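Local coordinates for protein tyrosinase (Burkholderia thailandensis, PDB 5ZRD) that probably hydroxylates monophenols to catechols and oxidises these further at a paired copper centre, working efficiently at acidic pH, at residues A[390-393]-A[394-398]; A[334-338]-A[339-343]; A[10-14]-A[15-19]; A[27-30]-A[31-34]; A[40-43]-A[44-48]. All blocks are in the same frame, centred on the assembly; numbering follows the deposited sequence.

Contact 1. Residues A[390-393]-A[394-398]; sequences INIE and RQLGF
Ile392 lies against one face of the Phe398 ring, and this is the tightly packed, buried side of the short helix 392-396. The branched CB sits above the ring as a CH-pi contact, 4.0 Å from the ring centroid and offset toward its rim, while Ile392 CD1 touches Phe398 CE1 at 3.6 Å. Both side chains start with their CG or CG1 between backbone N and carbonyl carbon (chi1 60° for Ile392), which folds the two together across the turn. Beta-branched bulk suits Ile392, since Trp328 and Arg95 close in from helices 315-334 and 90-108, and Arg11 makes a cation-pi contact with Phe398. Asn391, also buried, is the N-cap: its OD1 takes Arg394 N at 2.9 Å, from above the carbonyl plane, and its ND2 is held by Asp338.

Arg394 and Gln395 form the solvent side. Gln395, extended, returns OE1 to Asn391 N at 2.9 Å, in the carbonyl plane, and gives NE2 to Glu387 O. The CG and CD of Arg394 lie alongside the Asn391 amide, its guanidinium turned almost at right angles to it and at long range from Asp338.

Ile392 O accepts Leu396 N and Phe398 N from opposite faces, and Gly397 leaves helical geometry with positive phi, easily adopted without a side chain. Asn391 OD1 takes two first-turn amides, Glu393 N weakly, while Gln395 OE1 holds Asn391 N, so side chains supply part of what this weakly bonded helix lacks.

Contact 2. Residues A[334-338]-A[339-343]; sequences TGHTD and RLDII
His336 reaches forward along the loop to the backbone of Arg339, its ND1 donating to Arg339 O at 3.2 Å. The bond is bent, 143° at the hydrogen, yet the acceptor lies almost exactly in the imidazole plane. Histidine suits this place, because the imidazole is long enough to reach the carbonyl three residues on, and its ND1-H lies in the ring plane, where the acceptor is found. Leu340 CD2 packs against His336 CB at 3.9 Å, and Asp341 OD1 stands 4.1 Å from His336 CE1, with carboxylate and ring planes 58° apart.

The next shell fixes the ring and the loop. Trp330, on helix 315-334, meets the imidazole with nearly parallel planes, and Gln331 NE2 holds His336 O. Thr337 OG1 donates to Asp338 OD2 at 2.8 Å, from above the carboxylate plane. Leu340, apolar and buried, turns inward to Ile390 and Tyr250, whereas Arg339 stays exposed.

Gly335, with positive phi, ends helix 315-334 in a Schellman motif, and the contact is the exit loop that follows this helix C-terminus.

Contact 3. Residues A[10-14]-A[15-19]; sequences VRRSV and RDLQK
Ser13 OG faces the first amides of helix 14-22, accepting weakly from Arg15 N at 3.3 Å and from Asp16 N at 3.5 Å. The hydroxyl stands anti to the Ser13 backbone N (chi1 163°), which swings it over the helix start. A short polar side chain is well matched to this N-cap position. Ser13 O adds the first full turn, taking Leu17 N at 3.1 Å in the carbonyl plane, and Val14 O receives Gln18 N at 3.1 Å.

Asp16 CB touches Ser13 O and CB, while its carboxylate leans toward the extended Arg12 chain, with OD2 4.1 Å from Arg12 CD. Leu17 CD2 comes loosely to Arg12 CB at 4.2 Å, and Val14 is buried against Pro115 and Phe318.

Both cap bonds are weak, so the helix start rests more on its backbone bonds, with the serine adding a modest contribution. A negatively charged Asp16 in the first turn would probably be stabilised by the helix dipole; Arg12, 5.0 Å away from NE to OD2, could add a favourable field without ionic contact, and Arg20 makes a long, weak ion pair with OD2.

Contact 4. Residues A[27-30]-A[31-34]; sequences KPLE and DLVR
The lysine and aspartate of one helix turn meet because of how each leaves the backbone. Lys27 sends CG anti to its own N (chi1 -169°) and runs extended until chi4 bends the ammonium group back, whereas Asp31 CG lies beside its backbone N (chi1 -70°), directed toward the preceding turn. The result is a salt bridge from Lys27 NZ to Asp31 OD2 at 3.3 Å, with OD1 at 3.4 Å; both hydrogen bonds are weak, so the ammonium straddles the carboxylate without gripping either oxygen closely. Asp31 OD1 also faces Arg34 NH2 at the guanidinium edge, a long pair at 3.7 Å. Arg34, bent at chi3, has its stronger partner in Asp141, through NH1, so Lys27, Asp31 and Arg34 form a loose network on one flank of the helix, which Arg34 ties to Asp141 outside it. Long flexible cations suit a position one turn from an acid, where they can adjust to it.

Beneath the charges run regular i to i+4 backbone bonds, such as Asp31 N to Lys27 O at 2.7 Å and Val33 N to Leu29 O at 2.9 Å. Proline suits position 28 in the first turn, where a backbone N has no carbonyl of a preceding turn to bond.

Leu29 CD1 approaches Leu32 CD2 at 4.3 Å on the buried side. From helix 27-41, Pro28 and Leu29 lean on Leu17 and Tyr21 of helix 14-22, Leu32 on Pro115, while Glu30 and Val33 touch Phe138 of strand 137-140.

Contact 5. Residues A[40-43]-A[44-48]; sequences QALP and PSDPK
Asp46 folds back on the residues just after helix 27-41, touching Leu42 and Pro43. Among the hydrogen bonds, Asp46 N donates to Pro43 O at 3.1 Å, with the donor well above the carbonyl plane, and closes a type I beta turn from Pro43 to Asp46. Pro44 suits the second place of that turn, since its ring already fixes phi near -67°. The Asp46 carboxylate makes a second closure: OD1 accepts Lys48 N at 3.2 Å in a nearly straight bond of 171°, an Asx turn. With CG anti to its backbone N (chi1 -175°), the acid reaches forward to that amide, and an aspartate is short enough to do so.

The van der Waals contacts are looser. Leu42 CD2 lies 3.6 Å from Asp46 OD2, the other carboxylate oxygen, and Leu42 CD1 is 4.0 Å from Lys48 O. Pro43 CG passes obliquely by Asp46 CB at 4.1 Å. Lys48 carries its ammonium end away from the turn, fitting an exposed position.

The turns carry the chain from helix 27-41 to helix 50-57. Ser49 OG bonds to Asp46 O, Pro47 O accepts from Tyr56 OH, and Pro44 rests on Phe51, both aromatic residues belonging to helix 50-57.

How the contacts relate
Contacts 1, 3 and 4 are partly buried and built on helices, whereas contacts 2 and 5 are surface loops that follow helices 315-334 and 27-41. Contacts 4 and 5 share helix 27-41, the first at its charged start and the second beyond its end. Contact 1 adjoins contact 2 through the Asn391 to Asp338 bond and contact 3 through Phe398 and Arg11, where strands 9-11 and 398-400 pair in parallel. Contact 3 also packs on contact 4, where helices 14-22 and 27-41 meet. Side-chain caps mark contacts 1 and 3, a salt-bridge network contact 4, a histidine-to-carbonyl bond contact 2, and a backbone turn with an Asx turn contact 5.

Contact 1. Residues A[390-393]-A[394-398]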
loop_
_atom_site.group_PDB
_atom_site.type_symbol
_atom_site.label_atom_id
_atom_site.label_comp_id
_atom_site.label_asym_id
_atom_site.label_seq_id
_atom_site.Cartn_x
_atom_site.Cartn_y
_atom_site.Cartn_z
ATOM N N ILE A 390 -9.675 38.520 -9.964
ATOM C CA ILE A 390 -10.335 38.730 -11.254
ATOM C C ILE A 390 -9.927 40.096 -11.832
ATOM O O ILE A 390 -9.517 40.225 -12.999
ATOM C CB ILE A 390 -11.854 38.543 -11.110
ATOM C CG1 ILE A 390 -12.147 37.151 -10.539
ATOM C CG2 ILE A 390 -12.559 38.786 -12.441
ATOM C CD1 ILE A 390 -13.595 36.841 -10.318
ATOM N N ASN A 391 -9.996 41.130 -11.024
ATOM C CA ASN A 391 -9.749 42.441 -11.539
ATOM C C ASN A 391 -8.406 42.908 -10.997
ATOM O O ASN A 391 -8.303 43.244 -9.805
ATOM C CB ASN A 391 -10.849 43.431 -11.150
ATOM C CG ASN A 391 -10.634 44.788 -11.782
ATOM O OD1 ASN A 391 -9.515 45.298 -11.799
ATOM N ND2 ASN A 391 -11.685 45.355 -12.350
ATOM N N ILE A 392 -7.400 42.948 -11.862
ATOM C CA ILE A 392 -6.074 43.251 -11.345
ATOM C C ILE A 392 -6.015 44.698 -10.793
ATOM O O ILE A 392 -5.225 44.936 -9.897
ATOM C CB ILE A 392 -4.964 43.009 -12.394
ATOM C CG1 ILE A 392 -5.154 43.865 -13.638
ATOM C CG2 ILE A 392 -4.839 41.534 -12.736
ATOM C CD1 ILE A 392 -3.991 43.806 -14.602
ATOM N N GLU A 393 -6.777 45.658 -11.338
ATOM C CA GLU A 393 -6.702 47.081 -10.907
ATOM C C GLU A 393 -7.416 47.236 -9.548
ATOM O O GLU A 393 -6.803 47.649 -8.567
ATOM C CB GLU A 393 -7.287 47.997 -11.983
ATOM C CG GLU A 393 -6.540 47.948 -13.303
ATOM C CD GLU A 393 -7.182 48.669 -14.494
ATOM O OE1 GLU A 393 -8.420 48.898 -14.461
ATOM O OE2 GLU A 393 -6.452 48.988 -15.483
ATOM N N ARG A 394 -8.647 46.753 -9.436
ATOM C CA ARG A 394 -9.460 46.936 -8.208
ATOM C C ARG A 394 -9.022 45.997 -7.093
ATOM O O ARG A 394 -9.162 46.366 -5.949
ATOM C CB ARG A 394 -10.959 46.719 -8.453
ATOM C CG ARG A 394 -11.521 47.574 -9.582
ATOM C CD ARG A 394 -13.012 47.378 -9.823
ATOM N NE ARG A 394 -13.445 48.259 -10.903
ATOM C CZ ARG A 394 -13.628 49.591 -10.812
ATOM N NH1 ARG A 394 -13.826 50.166 -9.628
ATOM N NH2 ARG A 394 -13.615 50.328 -11.923
ATOM N N GLN A 395 -8.558 44.781 -7.373
ATOM C CA GLN A 395 -8.267 43.867 -6.255
ATOM C C GLN A 395 -6.751 43.765 -5.973
ATOM O O GLN A 395 -6.374 43.429 -4.844
ATOM C CB GLN A 395 -8.883 42.495 -6.517
ATOM C CG GLN A 395 -10.405 42.480 -6.583
ATOM C CD GLN A 395 -10.918 41.150 -7.099
ATOM O OE1 GLN A 395 -10.842 40.850 -8.291
ATOM N NE2 GLN A 395 -11.436 40.322 -6.211
ATOM N N LEU A 396 -5.867 43.996 -6.944
ATOM C CA LEU A 396 -4.416 43.719 -6.740
ATOM C C LEU A 396 -3.567 44.998 -6.923
ATOM O O LEU A 396 -2.369 44.987 -6.664
ATOM C CB LEU A 396 -3.950 42.623 -7.714
ATOM C CG LEU A 396 -4.580 41.235 -7.562
ATOM C CD1 LEU A 396 -3.959 40.268 -8.551
ATOM C CD2 LEU A 396 -4.435 40.673 -6.155
ATOM N N GLY A 397 -4.157 46.091 -7.384
ATOM C CA GLY A 397 -3.480 47.380 -7.349
ATOM C C GLY A 397 -2.536 47.586 -8.528
ATOM O O GLY A 397 -1.631 48.412 -8.419
ATOM N N PHE A 398 -2.720 46.883 -9.662
ATOM C CA PHE A 398 -1.823 47.099 -10.827
ATOM C C PHE A 398 -2.580 46.903 -12.150
ATOM O O PHE A 398 -3.677 46.362 -12.203
ATOM C CB PHE A 398 -0.606 46.177 -10.721
ATOM C CG PHE A 398 -0.845 44.747 -11.132
ATOM C CD1 PHE A 398 -0.746 44.365 -12.469
ATOM C CD2 PHE A 398 -1.166 43.786 -10.199
ATOM C CE1 PHE A 398 -0.975 43.052 -12.858
ATOM C CE2 PHE A 398 -1.361 42.465 -10.590
ATOM C CZ PHE A 398 -1.310 42.109 -11.918
#

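Contact 2. Residues A[334-338]-A[339-343]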
loop_
_atom_site.group_PDB
_atom_site.type_symbol
_atom_site.label_atom_id
_atom_site.label_comp_id
_atom_site.label_asym_id
_atom_site.label_seq_id
_atom_site.Cartn_x
_atom_site.Cartn_y
_atom_site.Cartn_z
ATOM N N THR A 334 -13.546 41.002 -23.786
ATOM C CA THR A 334 -14.711 40.116 -23.830
ATOM C C THR A 334 -15.691 40.406 -22.690
ATOM O O THR A 334 -16.666 39.689 -22.565
ATOM C CB THR A 334 -14.372 38.608 -23.757
ATOM O OG1 THR A 334 -13.823 38.280 -22.474
ATOM C CG2 THR A 334 -13.458 38.138 -24.869
ATOM N N GLY A 335 -15.403 41.370 -21.827
ATOM C CA GLY A 335 -16.343 41.767 -20.792
ATOM C C GLY A 335 -16.154 41.020 -19.496
ATOM O O GLY A 335 -17.103 40.973 -18.700
ATOM N N HIS A 336 -14.938 40.519 -19.223
ATOM C CA HIS A 336 -14.729 39.685 -18.020
ATOM C C HIS A 336 -13.724 40.322 -17.055
ATOM O O HIS A 336 -13.108 39.597 -16.284
ATOM C CB HIS A 336 -14.318 38.253 -18.412
ATOM C CG HIS A 336 -15.391 37.552 -19.170
ATOM N ND1 HIS A 336 -16.538 37.084 -18.554
ATOM C CD2 HIS A 336 -15.559 37.335 -20.491
ATOM C CE1 HIS A 336 -17.349 36.589 -19.472
ATOM N NE2 HIS A 336 -16.762 36.716 -20.646
ATOM N N THR A 337 -13.567 41.648 -17.074
ATOM C CA THR A 337 -12.710 42.310 -16.081
ATOM C C THR A 337 -13.268 42.147 -14.660
ATOM O O THR A 337 -12.457 42.207 -13.709
ATOM C CB THR A 337 -12.506 43.814 -16.306
ATOM O OG1 THR A 337 -13.790 44.437 -16.128
ATOM C CG2 THR A 337 -11.827 44.106 -17.631
ATOM N N ASP A 338 -14.571 41.891 -14.481
ATOM C CA ASP A 338 -15.085 41.784 -13.091
ATOM C C ASP A 338 -15.847 40.526 -12.769
ATOM O O ASP A 338 -16.291 40.331 -11.656
ATOM C CB ASP A 338 -15.930 43.009 -12.728
ATOM C CG ASP A 338 -15.134 44.291 -12.738
ATOM O OD1 ASP A 338 -14.483 44.580 -11.711
ATOM O OD2 ASP A 338 -15.098 44.995 -13.768
ATOM N N ARG A 339 -16.012 39.642 -13.718
ATOM C CA ARG A 339 -16.652 38.384 -13.410
ATOM C C ARG A 339 -16.100 37.330 -14.361
ATOM O O ARG A 339 -15.751 37.612 -15.514
ATOM C CB ARG A 339 -18.177 38.448 -13.509
ATOM C CG ARG A 339 -18.712 39.077 -14.788
ATOM C CD ARG A 339 -20.223 39.229 -14.697
ATOM N NE ARG A 339 -20.886 39.307 -16.001
ATOM C CZ ARG A 339 -22.210 39.242 -16.191
ATOM N NH1 ARG A 339 -22.718 39.423 -17.401
ATOM N NH2 ARG A 339 -23.024 39.012 -15.173
ATOM N N LEU A 340 -16.016 36.140 -13.809
ATOM C CA LEU A 340 -15.676 34.955 -14.536
ATOM C C LEU A 340 -16.754 33.928 -14.206
ATOM O O LEU A 340 -17.383 34.003 -13.152
ATOM C CB LEU A 340 -14.284 34.465 -14.112
ATOM C CG LEU A 340 -13.116 35.382 -14.474
ATOM C CD1 LEU A 340 -11.814 34.833 -13.910
ATOM C CD2 LEU A 340 -12.988 35.541 -15.978
ATOM N N ASP A 341 -16.950 32.991 -15.104
ATOM C CA ASP A 341 -17.761 31.847 -14.806
ATOM C C ASP A 341 -17.007 30.640 -15.367
ATOM O O ASP A 341 -16.204 30.759 -16.267
ATOM C CB ASP A 341 -19.146 32.009 -15.443
ATOM C CG ASP A 341 -19.069 32.402 -16.917
ATOM O OD1 ASP A 341 -18.927 33.605 -17.229
ATOM O OD2 ASP A 341 -19.141 31.516 -17.773
ATOM N N ILE A 342 -17.311 29.494 -14.792
ATOM C CA ILE A 342 -16.763 28.232 -15.109
ATOM C C ILE A 342 -17.928 27.269 -15.318
ATOM O O ILE A 342 -18.853 27.263 -14.542
ATOM C CB ILE A 342 -15.828 27.828 -13.955
ATOM C CG1 ILE A 342 -14.602 28.748 -13.978
ATOM C CG2 ILE A 342 -15.448 26.349 -13.994
ATOM C CD1 ILE A 342 -13.463 28.283 -13.143
ATOM N N ILE A 343 -17.911 26.497 -16.397
ATOM C CA ILE A 343 -18.963 25.504 -16.624
ATOM C C ILE A 343 -18.786 24.352 -15.650
ATOM O O ILE A 343 -17.799 23.640 -15.740
ATOM C CB ILE A 343 -18.903 25.002 -18.068
ATOM C CG1 ILE A 343 -19.268 26.125 -19.039
ATOM C CG2 ILE A 343 -19.753 23.758 -18.247
ATOM C CD1 ILE A 343 -18.675 25.934 -20.422
#

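Contact 3. Residues A[10-14]-A[15-19]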
loop_
_atom_site.group_PDB
_atom_site.type_symbol
_atom_site.label_atom_id
_atom_site.label_comp_id
_atom_site.label_asym_id
_atom_site.label_seq_id
_atom_site.Cartn_x
_atom_site.Cartn_y
_atom_site.Cartn_z
ATOM N N VAL A 10 1.867 50.331 -12.831
ATOM C CA VAL A 10 1.871 49.975 -14.225
ATOM C C VAL A 10 3.013 48.990 -14.506
ATOM O O VAL A 10 4.153 49.391 -14.563
ATOM C CB VAL A 10 2.004 51.225 -15.114
ATOM C CG1 VAL A 10 1.858 50.867 -16.589
ATOM C CG2 VAL A 10 0.986 52.289 -14.719
ATOM N N ARG A 11 2.650 47.715 -14.719
ATOM C CA ARG A 11 3.545 46.691 -15.284
ATOM C C ARG A 11 3.851 47.077 -16.722
ATOM O O ARG A 11 2.918 47.239 -17.488
ATOM C CB ARG A 11 2.918 45.294 -15.233
ATOM C CG ARG A 11 2.995 44.662 -13.854
ATOM C CD ARG A 11 2.543 43.232 -13.777
ATOM N NE ARG A 11 2.488 42.771 -12.396
ATOM C CZ ARG A 11 2.020 41.570 -12.043
ATOM N NH1 ARG A 11 1.552 40.745 -12.970
ATOM N NH2 ARG A 11 1.996 41.204 -10.772
ATOM N N ARG A 12 5.140 47.205 -17.062
ATOM C CA ARG A 12 5.542 47.691 -18.377
ATOM C C ARG A 12 6.355 46.629 -19.148
ATOM O O ARG A 12 6.864 45.622 -18.599
ATOM C CB ARG A 12 6.354 48.984 -18.245
ATOM C CG ARG A 12 5.554 50.178 -17.749
ATOM C CD ARG A 12 6.274 51.503 -17.971
ATOM N NE ARG A 12 5.483 52.641 -17.503
ATOM C CZ ARG A 12 4.327 53.062 -18.044
ATOM N NH1 ARG A 12 3.932 52.618 -19.233
ATOM N NH2 ARG A 12 3.565 53.918 -17.372
ATOM N N SER A 13 6.437 46.850 -20.446
ATOM C CA SER A 13 7.194 45.977 -21.327
ATOM C C SER A 13 8.690 46.059 -20.991
ATOM O O SER A 13 9.245 47.157 -20.939
ATOM C CB SER A 13 6.954 46.328 -22.769
ATOM O OG SER A 13 7.960 45.768 -23.597
ATOM N N VAL A 14 9.329 44.895 -20.814
ATOM C CA VAL A 14 10.747 44.813 -20.487
ATOM C C VAL A 14 11.560 45.478 -21.601
ATOM O O VAL A 14 12.576 46.122 -21.345
ATOM C CB VAL A 14 11.206 43.364 -20.219
ATOM C CG1 VAL A 14 11.862 42.720 -21.425
ATOM C CG2 VAL A 14 12.172 43.312 -19.047
ATOM N N ARG A 15 11.111 45.326 -22.825
ATOM C CA ARG A 15 11.809 45.905 -23.926
ATOM C C ARG A 15 11.795 47.431 -23.784
ATOM O O ARG A 15 12.804 48.093 -24.098
ATOM C CB ARG A 15 11.174 45.488 -25.248
ATOM C CG ARG A 15 11.615 46.322 -26.437
ATOM C CD ARG A 15 13.074 46.123 -26.749
ATOM N NE ARG A 15 13.405 46.742 -28.019
ATOM C CZ ARG A 15 14.609 47.199 -28.336
ATOM N NH1 ARG A 15 14.740 48.022 -29.361
ATOM N NH2 ARG A 15 15.664 46.858 -27.619
ATOM N N ASP A 16 10.662 47.974 -23.337
ATOM C CA ASP A 16 10.539 49.410 -23.135
ATOM C C ASP A 16 11.492 49.885 -22.015
ATOM O O ASP A 16 12.037 50.987 -22.129
ATOM C CB ASP A 16 9.062 49.785 -22.841
ATOM C CG ASP A 16 8.847 51.273 -22.586
ATOM O OD1 ASP A 16 9.168 52.053 -23.500
ATOM O OD2 ASP A 16 8.346 51.641 -21.489
ATOM N N LEU A 17 11.675 49.084 -20.949
ATOM C CA LEU A 17 12.564 49.465 -19.845
ATOM C C LEU A 17 14.025 49.493 -20.327
ATOM O O LEU A 17 14.832 50.270 -19.819
ATOM C CB LEU A 17 12.382 48.496 -18.674
ATOM C CG LEU A 17 10.999 48.480 -18.008
ATOM C CD1 LEU A 17 11.039 47.798 -16.651
ATOM C CD2 LEU A 17 10.422 49.879 -17.840
ATOM N N GLN A 18 14.361 48.662 -21.313
ATOM C CA GLN A 18 15.727 48.531 -21.762
ATOM C C GLN A 18 16.057 49.688 -22.705
ATOM O O GLN A 18 17.206 50.062 -22.834
ATOM C CB GLN A 18 15.952 47.198 -22.474
ATOM C CG GLN A 18 17.425 46.821 -22.616
ATOM C CD GLN A 18 17.660 45.472 -23.264
ATOM O OE1 GLN A 18 18.776 45.149 -23.650
ATOM N NE2 GLN A 18 16.621 44.663 -23.394
ATOM N N LYS A 19 15.048 50.200 -23.384
ATOM C CA LYS A 19 15.217 51.307 -24.305
ATOM C C LYS A 19 15.392 52.599 -23.497
ATOM O O LYS A 19 16.235 53.417 -23.782
ATOM C CB LYS A 19 14.000 51.399 -25.233
ATOM C CG LYS A 19 14.236 50.943 -26.670
ATOM C CD LYS A 19 12.975 50.510 -27.405
ATOM C CE LYS A 19 11.778 51.412 -27.173
ATOM N NZ LYS A 19 10.508 50.686 -27.399
#

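Contact 4. Residues A[27-30]-A[31-34]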
loop_
_atom_site.group_PDB
_atom_site.type_symbol
_atom_site.label_atom_id
_atom_site.label_comp_id
_atom_site.label_asym_id
_atom_site.label_seq_id
_atom_site.Cartn_x
_atom_site.Cartn_y
_atom_site.Cartn_z
ATOM N N LYS A 27 17.049 54.270 -14.040
ATOM C CA LYS A 27 16.541 53.863 -12.691
ATOM C C LYS A 27 15.625 52.614 -12.781
ATOM O O LYS A 27 15.822 51.643 -12.001
ATOM C CB LYS A 27 15.847 55.037 -11.981
ATOM C CG LYS A 27 15.524 54.803 -10.508
ATOM C CD LYS A 27 14.488 55.763 -9.920
ATOM C CE LYS A 27 13.855 55.257 -8.631
ATOM N NZ LYS A 27 14.821 54.555 -7.745
ATOM N N PRO A 28 14.614 52.607 -13.699
ATOM C CA PRO A 28 13.656 51.481 -13.818
ATOM C C PRO A 28 14.328 50.102 -14.001
ATOM O O PRO A 28 14.053 49.177 -13.211
ATOM C CB PRO A 28 12.811 51.811 -15.062
ATOM C CG PRO A 28 12.863 53.310 -15.149
ATOM C CD PRO A 28 14.265 53.644 -14.688
ATOM N N LEU A 29 15.209 49.956 -14.996
ATOM C CA LEU A 29 15.899 48.685 -15.179
ATOM C C LEU A 29 16.769 48.368 -13.958
ATOM O O LEU A 29 16.791 47.219 -13.512
ATOM C CB LEU A 29 16.736 48.695 -16.457
ATOM C CG LEU A 29 17.036 47.315 -17.029
ATOM C CD1 LEU A 29 15.802 46.427 -17.024
ATOM C CD2 LEU A 29 17.578 47.421 -18.431
ATOM N N GLU A 30 17.437 49.367 -13.394
ATOM C CA GLU A 30 18.307 49.121 -12.246
ATOM C C GLU A 30 17.474 48.631 -11.044
ATOM O O GLU A 30 17.880 47.691 -10.294
ATOM C CB GLU A 30 19.099 50.383 -11.911
ATOM C CG GLU A 30 20.303 50.611 -12.822
ATOM C CD GLU A 30 20.964 51.977 -12.682
ATOM O OE1 GLU A 30 22.015 52.208 -13.316
ATOM O OE2 GLU A 30 20.416 52.805 -11.938
ATOM N N ASP A 31 16.307 49.225 -10.832
ATOM C CA ASP A 31 15.484 48.773 -9.687
ATOM C C ASP A 31 15.080 47.297 -9.838
ATOM O O ASP A 31 15.133 46.501 -8.881
ATOM C CB ASP A 31 14.220 49.622 -9.543
ATOM C CG ASP A 31 14.504 51.047 -9.061
ATOM O OD1 ASP A 31 15.542 51.300 -8.394
ATOM O OD2 ASP A 31 13.652 51.914 -9.344
ATOM N N LEU A 32 14.652 46.951 -11.047
ATOM C CA LEU A 32 14.256 45.586 -11.342
ATOM C C LEU A 32 15.443 44.644 -11.090
ATOM O O LEU A 32 15.297 43.679 -10.343
ATOM C CB LEU A 32 13.769 45.484 -12.793
ATOM C CG LEU A 32 13.313 44.078 -13.188
ATOM C CD1 LEU A 32 11.984 43.746 -12.530
ATOM C CD2 LEU A 32 13.257 43.921 -14.694
ATOM N N VAL A 33 16.598 44.936 -11.690
ATOM C CA VAL A 33 17.777 44.082 -11.506
ATOM C C VAL A 33 18.135 44.019 -10.018
ATOM O O VAL A 33 18.357 42.931 -9.479
ATOM C CB VAL A 33 18.966 44.526 -12.378
ATOM C CG1 VAL A 33 20.262 43.864 -11.932
ATOM C CG2 VAL A 33 18.725 44.236 -13.857
ATOM N N ARG A 34 18.141 45.170 -9.344
ATOM C CA ARG A 34 18.537 45.209 -7.939
ATOM C C ARG A 34 17.592 44.335 -7.122
ATOM O O ARG A 34 18.041 43.692 -6.207
ATOM C CB ARG A 34 18.563 46.644 -7.395
ATOM C CG ARG A 34 18.797 46.747 -5.887
ATOM C CD ARG A 34 18.779 48.179 -5.360
ATOM N NE ARG A 34 19.972 48.891 -5.786
ATOM C CZ ARG A 34 20.019 49.825 -6.732
ATOM N NH1 ARG A 34 21.195 50.340 -7.056
ATOM N NH2 ARG A 34 18.915 50.245 -7.344
#

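Contact 5. Residues A[40-43]-A[44-48]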
loop_
_atom_site.group_PDB
_atom_site.type_symbol
_atom_site.label_atom_id
_atom_site.label_comp_id
_atom_site.label_asym_id
_atom_site.label_seq_id
_atom_site.Cartn_x
_atom_site.Cartn_y
_atom_site.Cartn_z
ATOM N N GLN A 40 17.283 36.749 -5.063
ATOM C CA GLN A 40 18.185 35.604 -5.311
ATOM C C GLN A 40 19.130 35.415 -4.117
ATOM O O GLN A 40 19.578 34.306 -3.902
ATOM C CB GLN A 40 18.922 35.770 -6.646
ATOM C CG GLN A 40 18.040 35.368 -7.817
ATOM C CD GLN A 40 18.603 35.511 -9.206
ATOM O OE1 GLN A 40 19.771 35.836 -9.421
ATOM N NE2 GLN A 40 17.738 35.257 -10.179
ATOM N N ALA A 41 19.379 36.454 -3.303
ATOM C CA ALA A 41 20.375 36.322 -2.231
ATOM C C ALA A 41 19.691 35.996 -0.904
ATOM O O ALA A 41 20.364 35.751 0.067
ATOM C CB ALA A 41 21.193 37.577 -2.115
ATOM N N LEU A 42 18.372 35.979 -0.832
ATOM C CA LEU A 42 17.775 35.600 0.436
ATOM C C LEU A 42 18.007 34.110 0.665
ATOM O O LEU A 42 18.049 33.379 -0.260
ATOM C CB LEU A 42 16.284 35.950 0.434
ATOM C CG LEU A 42 16.000 37.445 0.587
ATOM C CD1 LEU A 42 14.597 37.794 0.107
ATOM C CD2 LEU A 42 16.216 37.892 2.041
ATOM N N PRO A 43 18.152 33.680 1.918
ATOM C CA PRO A 43 18.287 32.250 2.175
ATOM C C PRO A 43 17.119 31.429 1.600
ATOM O O PRO A 43 15.993 31.914 1.557
ATOM C CB PRO A 43 18.241 32.077 3.702
ATOM C CG PRO A 43 17.676 33.385 4.215
ATOM C CD PRO A 43 18.094 34.417 3.190
ATOM N N PRO A 44 17.380 30.166 1.249
ATOM C CA PRO A 44 16.377 29.287 0.648
ATOM C C PRO A 44 15.213 28.905 1.589
ATOM O O PRO A 44 14.134 28.528 1.098
ATOM C CB PRO A 44 17.181 28.067 0.177
ATOM C CG PRO A 44 18.423 28.071 1.045
ATOM C CD PRO A 44 18.695 29.522 1.350
ATOM N N SER A 45 15.367 29.065 2.904
ATOM C CA SER A 45 14.255 28.756 3.853
ATOM C C SER A 45 13.275 29.938 3.952
ATOM O O SER A 45 12.303 29.838 4.644
ATOM C CB SER A 45 14.795 28.428 5.221
ATOM O OG SER A 45 15.291 29.612 5.825
ATOM N N ASP A 46 13.572 31.057 3.295
ATOM C CA ASP A 46 12.755 32.258 3.340
ATOM C C ASP A 46 11.656 32.198 2.225
ATOM O O ASP A 46 11.968 32.079 1.034
ATOM C CB ASP A 46 13.695 33.492 3.183
ATOM C CG ASP A 46 12.980 34.840 3.344
ATOM O OD1 ASP A 46 11.745 34.878 3.247
ATOM O OD2 ASP A 46 13.641 35.880 3.570
ATOM N N PRO A 47 10.373 32.354 2.603
ATOM C CA PRO A 47 9.288 32.145 1.629
ATOM C C PRO A 47 9.290 33.146 0.465
ATOM O O PRO A 47 8.574 32.940 -0.506
ATOM C CB PRO A 47 7.990 32.309 2.438
ATOM C CG PRO A 47 8.421 32.064 3.863
ATOM C CD PRO A 47 9.779 32.726 3.905
ATOM N N LYS A 48 10.096 34.195 0.578
ATOM C CA LYS A 48 10.261 35.194 -0.467
ATOM C C LYS A 48 11.605 35.068 -1.225
ATOM O O LYS A 48 11.878 35.873 -2.120
ATOM C CB LYS A 48 10.183 36.585 0.167
ATOM C CG LYS A 48 8.917 36.882 0.962
ATOM C CD LYS A 48 8.813 38.368 1.264
ATOM C CE LYS A 48 7.443 38.826 1.715
ATOM N NZ LYS A 48 7.407 38.979 3.189
#